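Amorpha-4,11-diene synthase (Artemisia annua, PDB 4GAX) probably cyclises farnesyl diphosphate to sesquiterpenes as a metal-dependent terpene synthase, here as an engineered alpha-bisabolol synthase mutant. Local coordinates at residues I318-G323 against Y349-I353; Y325-K329 against M392-Q396. All blocks are in the same frame, centred on the assembly; numbering follows the deposited sequence.

Contact 1. Residues I318-G323 against Y349-I353; sequences IYDAYG and YMKPI
The Tyr349 ring has Tyr322 on one face. Tyr322 brings an edge to it, with Tyr322 CE2 3.5 Å above the plane and displaced toward the rim. This is an offset edge-to-face pair, with the ring planes at 68° and the centroids 5.1 Å apart. The closest atoms are Tyr322 CD2 and Tyr349 CE1, at 3.4 Å. On the opposite face of Tyr349 lies CG of its own neighbour, Met350. With chi1 at 78°, the Tyr349 ring is set between Met350 CG and Tyr322. At the ring edge, near the plane, sits Ile318 CG2. Ile318 CG2 also meets Met350 CE at 3.7 Å. CG2 reaches this position because it lies anti to the backbone N of Ile318, while CG1 takes the place beside N. A looser touch joins Ile318 CD1 to Ile353 CG1.

The Tyr349 hydroxyl ends against the backbone, with Tyr349 OH 3.3 Å from Gly323 CA, and is hydrogen-bonded to Glu327. Gly323 N bonds to Ile318 O at 2.8 Å, a wide pi-type turn near the end of helix 299-322. Tyr277 adds a further ring beside Tyr322.

Ile318 and Tyr319 are the third and fourth residues of DDIYD, the aspartate-rich motif that binds magnesium in this family. Across the two segments the chemistry is aromatic and apolar, which implies that shape and dispersion hold them together, while the polar end of Tyr349 is satisfied by Glu327.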
# COMPACT_ATOMS: atom_id res chain seq x y z
N ILE A 318 -6.33 -24.09 3.54
CA ILE A 318 -6.19 -25.54 3.39
C ILE A 318 -4.90 -26.00 4.05
O ILE A 318 -4.84 -27.05 4.69
CB ILE A 318 -6.15 -25.98 1.91
CG1 ILE A 318 -7.45 -25.63 1.20
CG2 ILE A 318 -5.93 -27.47 1.81
CD1 ILE A 318 -7.43 -25.93 -0.30
N TYR A 319 -3.84 -25.22 3.89
CA TYR A 319 -2.54 -25.62 4.42
C TYR A 319 -2.41 -25.38 5.91
O TYR A 319 -1.72 -26.14 6.60
CB TYR A 319 -1.40 -24.93 3.66
CG TYR A 319 -1.06 -25.64 2.37
CD1 TYR A 319 0.04 -26.48 2.29
CD2 TYR A 319 -1.86 -25.49 1.25
CE1 TYR A 319 0.35 -27.14 1.11
CE2 TYR A 319 -1.56 -26.13 0.07
CZ TYR A 319 -0.46 -26.96 0.01
OH TYR A 319 -0.17 -27.61 -1.18
N ASP A 320 -3.08 -24.35 6.43
CA ASP A 320 -2.93 -24.01 7.84
C ASP A 320 -3.50 -25.11 8.72
O ASP A 320 -2.76 -25.85 9.36
CB ASP A 320 -3.58 -22.68 8.17
CG ASP A 320 -3.08 -22.10 9.49
OD1 ASP A 320 -3.75 -21.21 10.05
OD2 ASP A 320 -2.02 -22.55 9.96
N ALA A 321 -4.82 -25.20 8.76
CA ALA A 321 -5.47 -26.22 9.56
C ALA A 321 -5.84 -27.43 8.71
O ALA A 321 -5.20 -28.48 8.76
CB ALA A 321 -6.71 -25.65 10.25
N TYR A 322 -6.87 -27.23 7.89
CA TYR A 322 -7.59 -28.29 7.18
C TYR A 322 -6.87 -29.55 6.67
O TYR A 322 -7.16 -30.66 7.13
CB TYR A 322 -8.41 -27.67 6.04
CG TYR A 322 -9.73 -28.35 5.89
CD1 TYR A 322 -10.73 -28.17 6.84
CD2 TYR A 322 -9.98 -29.21 4.84
CE1 TYR A 322 -11.94 -28.81 6.73
CE2 TYR A 322 -11.18 -29.85 4.72
CZ TYR A 322 -12.16 -29.65 5.66
OH TYR A 322 -13.37 -30.28 5.54
N GLY A 323 -5.95 -29.39 5.72
CA GLY A 323 -5.38 -30.54 5.04
C GLY A 323 -4.41 -31.39 5.86
O GLY A 323 -3.56 -30.88 6.57
N TYR A 349 -12.36 -32.81 -1.82
CA TYR A 349 -12.64 -31.45 -1.35
C TYR A 349 -11.73 -30.38 -1.97
O TYR A 349 -12.05 -29.18 -1.90
CB TYR A 349 -12.60 -31.37 0.18
CG TYR A 349 -11.21 -31.32 0.78
CD1 TYR A 349 -10.62 -30.11 1.10
CD2 TYR A 349 -10.50 -32.48 1.04
CE1 TYR A 349 -9.35 -30.06 1.65
CE2 TYR A 349 -9.23 -32.44 1.60
CZ TYR A 349 -8.67 -31.22 1.90
OH TYR A 349 -7.41 -31.17 2.46
N MET A 350 -10.62 -30.79 -2.57
CA MET A 350 -9.69 -29.82 -3.15
C MET A 350 -9.99 -29.54 -4.62
O MET A 350 -9.40 -28.64 -5.22
CB MET A 350 -8.25 -30.31 -3.01
CG MET A 350 -7.72 -30.33 -1.58
SD MET A 350 -6.23 -31.36 -1.48
CE MET A 350 -5.42 -30.62 -0.04
N LYS A 351 -10.91 -30.31 -5.19
CA LYS A 351 -11.25 -30.15 -6.60
C LYS A 351 -11.80 -28.76 -6.97
O LYS A 351 -11.31 -28.15 -7.94
CB LYS A 351 -12.17 -31.27 -7.09
CG LYS A 351 -11.52 -32.66 -7.07
CD LYS A 351 -12.40 -33.71 -7.75
CE LYS A 351 -11.63 -35.02 -7.96
NZ LYS A 351 -12.34 -35.96 -8.87
N PRO A 352 -12.79 -28.23 -6.21
CA PRO A 352 -13.32 -26.93 -6.64
C PRO A 352 -12.28 -25.82 -6.63
O PRO A 352 -12.31 -24.92 -7.47
CB PRO A 352 -14.39 -26.61 -5.58
CG PRO A 352 -14.80 -27.98 -5.03
CD PRO A 352 -13.52 -28.79 -5.05
N ILE A 353 -11.34 -25.89 -5.69
CA ILE A 353 -10.37 -24.82 -5.54
C ILE A 353 -9.32 -24.95 -6.64
O ILE A 353 -8.82 -23.95 -7.16
CB ILE A 353 -9.70 -24.85 -4.14
CG1 ILE A 353 -10.76 -24.74 -3.03
CG2 ILE A 353 -8.68 -23.71 -4.01
CD1 ILE A 353 -11.57 -26.03 -2.74

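Contact 2. Residues Y325-K329 against M392-Q396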
# COMPACT_ATOMS: atom_id res chain seq x y z
N TYR A 325 -1.23 -34.10 6.01
CA TYR A 325 0.05 -34.10 5.29
C TYR A 325 -0.02 -34.75 3.90
O TYR A 325 0.47 -34.19 2.92
CB TYR A 325 1.15 -34.75 6.15
CG TYR A 325 2.44 -35.01 5.41
CD1 TYR A 325 3.39 -34.00 5.24
CD2 TYR A 325 2.73 -36.26 4.88
CE1 TYR A 325 4.58 -34.24 4.57
CE2 TYR A 325 3.91 -36.51 4.21
CZ TYR A 325 4.83 -35.50 4.05
OH TYR A 325 6.00 -35.75 3.38
N GLU A 326 -0.64 -35.93 3.82
CA GLU A 326 -0.71 -36.64 2.54
C GLU A 326 -1.53 -35.87 1.52
O GLU A 326 -1.20 -35.87 0.33
CB GLU A 326 -1.28 -38.06 2.71
CG GLU A 326 -0.34 -39.05 3.36
CD GLU A 326 -0.26 -38.87 4.87
OE1 GLU A 326 -1.12 -38.16 5.43
OE2 GLU A 326 0.67 -39.44 5.50
N GLU A 327 -2.58 -35.21 1.98
CA GLU A 327 -3.44 -34.41 1.11
C GLU A 327 -2.67 -33.20 0.57
O GLU A 327 -2.72 -32.89 -0.62
CB GLU A 327 -4.69 -33.95 1.87
CG GLU A 327 -5.67 -35.07 2.27
CD GLU A 327 -6.78 -34.59 3.21
OE1 GLU A 327 -6.64 -33.49 3.80
OE2 GLU A 327 -7.79 -35.30 3.36
N LEU A 328 -1.96 -32.52 1.46
CA LEU A 328 -1.15 -31.37 1.08
C LEU A 328 -0.04 -31.74 0.10
O LEU A 328 0.22 -31.00 -0.85
CB LEU A 328 -0.57 -30.70 2.33
CG LEU A 328 -1.61 -30.05 3.25
CD1 LEU A 328 -0.95 -29.26 4.37
CD2 LEU A 328 -2.54 -29.15 2.44
N LYS A 329 0.60 -32.88 0.32
CA LYS A 329 1.62 -33.39 -0.59
C LYS A 329 1.08 -33.55 -2.01
O LYS A 329 1.72 -33.13 -2.98
CB LYS A 329 2.16 -34.74 -0.09
CG LYS A 329 3.18 -35.37 -1.02
CD LYS A 329 4.60 -35.25 -0.47
CE LYS A 329 4.98 -36.49 0.35
NZ LYS A 329 5.88 -37.42 -0.39
N MET A 392 4.31 -26.11 1.53
CA MET A 392 4.51 -27.55 1.73
C MET A 392 5.81 -27.82 2.48
O MET A 392 5.95 -28.86 3.15
CB MET A 392 4.52 -28.30 0.40
CG MET A 392 4.46 -29.81 0.56
SD MET A 392 2.93 -30.31 1.39
CE MET A 392 3.54 -31.58 2.51
N VAL A 393 6.76 -26.89 2.37
CA VAL A 393 7.99 -26.98 3.15
C VAL A 393 7.65 -27.03 4.64
O VAL A 393 8.10 -27.93 5.35
CB VAL A 393 8.93 -25.79 2.88
CG1 VAL A 393 9.91 -25.60 4.04
CG2 VAL A 393 9.68 -25.99 1.57
N GLU A 394 6.84 -26.08 5.09
CA GLU A 394 6.50 -25.99 6.50
C GLU A 394 5.54 -27.08 6.96
O GLU A 394 5.42 -27.34 8.16
CB GLU A 394 6.00 -24.60 6.87
CG GLU A 394 5.03 -23.98 5.90
CD GLU A 394 4.95 -22.47 6.06
OE1 GLU A 394 5.94 -21.87 6.54
OE2 GLU A 394 3.90 -21.88 5.72
N ALA A 395 4.85 -27.72 6.02
CA ALA A 395 4.00 -28.86 6.37
C ALA A 395 4.88 -30.08 6.62
O ALA A 395 4.58 -30.91 7.49
CB ALA A 395 2.99 -29.14 5.26
N GLN A 396 5.96 -30.20 5.85
CA GLN A 396 6.95 -31.25 6.05
C GLN A 396 7.54 -31.14 7.44
O GLN A 396 7.85 -32.15 8.08
CB GLN A 396 8.05 -31.14 5.00
CG GLN A 396 7.94 -32.13 3.86
CD GLN A 396 8.34 -33.53 4.27
OE1 GLN A 396 7.72 -34.51 3.87
NE2 GLN A 396 9.39 -33.64 5.08
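Tyr325 and Met392 cross at about a right angle. The methyl CE of Met392 comes up obliquely to the tyrosine ring, 3.5 Å from Tyr325 CE1 and a little farther from CD1. The ring reaches across because Tyr325 CG is anti to its backbone N (chi1 170°). Met392 bends at its second and third torsions, which swings its sulfur and methyl toward helix 325-337. Met392 SD lies 3.6 Å from Leu328 CB and 3.5 Å from the Leu328 carbonyl carbon, so the thioether rests partly on backbone. Met392 CE also faces Lys329 CB, at 4.3 Å. Replacing Met392 with an alanine would probably open a gap between the helices and leave the Tyr325 ring and Leu328 without this packing.

Leu328 points its CB toward helix 374-399, and Leu328 CD1 meets Ala395 CB at 4.0 Å. Leu328 also touches Ile318 and Tyr319 of helix 299-322, and it is buried.

Gln396 crosses Tyr325 obliquely, with amide and ring planes 66° apart. As modelled, Gln396 OE1 lies at the ring edge, but it is too close to the Tyr325 hydroxyl for the detail to be trusted.

The segment axes come within 10.3 Å at 154° between their directions. Tyr325 stands beside Ala395, and Leu328 beside Met392. This is near-antiparallel helix packing, in which the start of helix 325-337 lies against the late turns of helix 374-399, as belongs to the all-helical class I terpene synthase fold.

In the fold
The centres of contacts 1 and 2 are about 11 Å apart, on the same side of the chain's centre. Their segments alternate along the chain: 318-323, 325-329, 349-353, then 392-396. Helices 299-322, 325-337 and 351-370 are successive, and helix 374-399 follows them. Between the contacts, Met350 CE packs 3.6 Å from Glu327 O. Tyr319 of contact 1 touches both Leu328 and Met392 of contact 2. Helix 325-337 therefore touches Met350, just before helix 351-370, as well as helices 299-322 and 374-399. All four segments belong to the metal-binding domain, and three gather beside the end of the helix bearing the aspartate-rich motif. This region probably lies at the mouth of the active site, as in related terpene synthases.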